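Local coordinates for general glycosylation pathway protein (PDB 3AAG) that transfers a preassembled heptasaccharide from a lipid-linked donor to asparagine side chains of target proteins, this chain being its C-terminal periplasmic domain, at residues A144-S147 against L148-S151. Sequence-based numbering, arbitrary orientation.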
ATOM      1  N   ALA A 144       0.431  -4.313  -8.972  1.00  9.75           N
ATOM      2  CA  ALA A 144      -0.684  -5.204  -8.679  1.00  9.73           C
ATOM      3  C   ALA A 144      -0.244  -6.376  -7.802  1.00  9.79           C
ATOM      4  O   ALA A 144      -0.832  -6.634  -6.753  1.00  9.90           O
ATOM      5  CB  ALA A 144      -1.310  -5.708  -9.967  1.00  9.62           C
ATOM      6  N   ARG A 145       0.796  -7.080  -8.236  1.00  9.83           N
ATOM      7  CA  ARG A 145       1.179  -8.341  -7.611  1.00  9.95           C
ATOM      8  C   ARG A 145       1.420  -8.215  -6.111  1.00 10.00           C
ATOM      9  O   ARG A 145       1.501  -9.221  -5.406  1.00 10.04           O
ATOM     10  CB  ARG A 145       2.416  -8.930  -8.294  1.00  9.93           C
ATOM     11  CG  ARG A 145       3.635  -8.024  -8.262  1.00 10.43           C
ATOM     12  CD  ARG A 145       4.700  -8.494  -9.237  1.00 10.61           C
ATOM     13  NE  ARG A 145       5.588  -9.481  -8.630  1.00 11.27           N
ATOM     14  CZ  ARG A 145       6.900  -9.323  -8.491  1.00 11.94           C
ATOM     15  NH1 ARG A 145       7.486  -8.212  -8.923  1.00 11.93           N
ATOM     16  NH2 ARG A 145       7.629 -10.276  -7.923  1.00 11.81           N
HETATM   17  N   MSE A 146       1.541  -6.985  -5.619  1.00 10.08           N
HETATM   18  CA  MSE A 146       1.822  -6.767  -4.201  1.00 10.04           C
HETATM   19  C   MSE A 146       0.636  -7.155  -3.322  1.00  9.70           C
HETATM   20  O   MSE A 146       0.808  -7.552  -2.170  1.00  9.65           O
HETATM   21  CB  MSE A 146       2.239  -5.317  -3.928  1.00 10.23           C
HETATM   22  CG  MSE A 146       2.702  -5.073  -2.492  1.00 11.11           C
HETATM   23 SE   MSE A 146       3.372  -3.264  -2.150  1.00 13.81          SE
HETATM   24  CE  MSE A 146       1.852  -2.233  -2.813  1.00 12.17           C
ATOM     25  N   SER A 147      -0.568  -7.043  -3.871  1.00  9.34           N
ATOM     26  CA  SER A 147      -1.762  -7.510  -3.172  1.00  9.06           C
ATOM     27  C   SER A 147      -1.536  -8.866  -2.502  1.00  8.83           C
ATOM     28  O   SER A 147      -1.969  -9.089  -1.373  1.00  8.85           O
ATOM     29  CB  SER A 147      -2.953  -7.584  -4.130  1.00  8.97           C
ATOM     30  OG  SER A 147      -2.693  -8.479  -5.197  1.00  8.79           O
ATOM     31  N   LEU A 148      -0.854  -9.770  -3.200  1.00  8.50           N
ATOM     32  CA  LEU A 148      -0.659 -11.125  -2.695  1.00  8.24           C
ATOM     33  C   LEU A 148       0.206 -11.153  -1.441  1.00  8.16           C
ATOM     34  O   LEU A 148       0.263 -12.166  -0.746  1.00  8.21           O
ATOM     35  CB  LEU A 148      -0.041 -12.022  -3.768  1.00  8.15           C
ATOM     36  CG  LEU A 148      -0.917 -12.371  -4.972  1.00  7.88           C
ATOM     37  CD1 LEU A 148      -0.154 -13.265  -5.931  1.00  7.57           C
ATOM     38  CD2 LEU A 148      -2.214 -13.031  -4.531  1.00  7.57           C
ATOM     39  N   ILE A 149       0.883 -10.044  -1.158  1.00  8.07           N
ATOM     40  CA  ILE A 149       1.809  -9.986  -0.029  1.00  7.87           C
ATOM     41  C   ILE A 149       1.526  -8.795   0.877  1.00  7.89           C
ATOM     42  O   ILE A 149       2.199  -8.605   1.890  1.00  7.88           O
ATOM     43  CB  ILE A 149       3.278  -9.914  -0.493  1.00  7.81           C
ATOM     44  CG1 ILE A 149       3.474  -8.754  -1.473  1.00  7.96           C
ATOM     45  CG2 ILE A 149       3.711 -11.235  -1.108  1.00  7.57           C
ATOM     46  CD1 ILE A 149       4.857  -8.148  -1.426  1.00  7.59           C
ATOM     47  N   PHE A 150       0.529  -7.996   0.511  1.00  7.99           N
ATOM     48  CA  PHE A 150       0.273  -6.733   1.194  1.00  8.22           C
ATOM     49  C   PHE A 150      -0.004  -6.930   2.681  1.00  8.32           C
ATOM     50  O   PHE A 150       0.324  -6.072   3.503  1.00  8.35           O
ATOM     51  CB  PHE A 150      -0.888  -5.985   0.534  1.00  8.20           C
ATOM     52  CG  PHE A 150      -1.008  -4.554   0.972  1.00  8.49           C
ATOM     53  CD1 PHE A 150       0.037  -3.665   0.772  1.00  8.71           C
ATOM     54  CD2 PHE A 150      -2.164  -4.096   1.588  1.00  8.59           C
ATOM     55  CE1 PHE A 150      -0.066  -2.343   1.175  1.00  8.92           C
ATOM     56  CE2 PHE A 150      -2.276  -2.776   1.993  1.00  8.89           C
ATOM     57  CZ  PHE A 150      -1.224  -1.897   1.786  1.00  8.96           C
ATOM     58  N   SER A 151      -0.607  -8.060   3.025  1.00  8.51           N
ATOM     59  CA  SER A 151      -0.832  -8.405   4.420  1.00  8.77           C
ATOM     60  C   SER A 151       0.469  -8.327   5.207  1.00  8.97           C
ATOM     61  O   SER A 151       0.518  -7.756   6.297  1.00  9.08           O
ATOM     62  CB  SER A 151      -1.426  -9.809   4.532  1.00  8.74           C
ATOM     63  OG  SER A 151      -1.970 -10.023   5.821  1.00  9.01           O
TER
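Met146 and Ile149 meet one turn apart, the selenomethionine CG lying 3.9 Å from CG1 of Ile149, with the two side chains crossing at about a right angle. Met146 sends CG anti to its own N (chi1 -173°), runs on extended through chi2 and bends at chi3. That bend brings the terminal methyl CE of Met146 obliquely to the Phe150 ring, 4.3 Å from Phe150 CD1. This is the densely packed side: Met146, Ser147 and Phe150 are all buried, Tyr261 of helix 260-266 touches each of them, and Phe172 meets the Phe150 ring edge-to-face.

The backbone here turns tightly, a 3-10 segment at 144-146 leading through Ser147 and Leu148 into helix 150-155, with Ile149 as N-cap residue. Ile149 N donates to Met146 O at 2.7 Å, and Leu148 N reaches Arg145 O in a longer bond of 3.3 Å. Phe150 N adds a weak bond to Ser147 O. A turn earlier, Ala144 O takes two bonds from one residue: Ser147 N and Ser147 OG (3.0 Å) come from opposite faces of its plane, the hydroxyl being folded back over the backbone by chi1 of 60°.

By similarity, residues 146-151 fall in the MI motif of STT3-family oligosaccharyltransferases, which with the WWDYG motif is thought to define the pocket for the +2 Ser/Thr of the acceptor sequon. Ile149 probably contacts the acceptor peptide, as in related enzymes, and its side chain touches Trp35 and Tyr38 of WWDYG.

Towards solvent the packing thins. The exposed Leu148 sets CB 3.6 Å from Arg145 O, while the Arg145 guanidinium leads away from the turn, with a long, weak ion pair to Glu15.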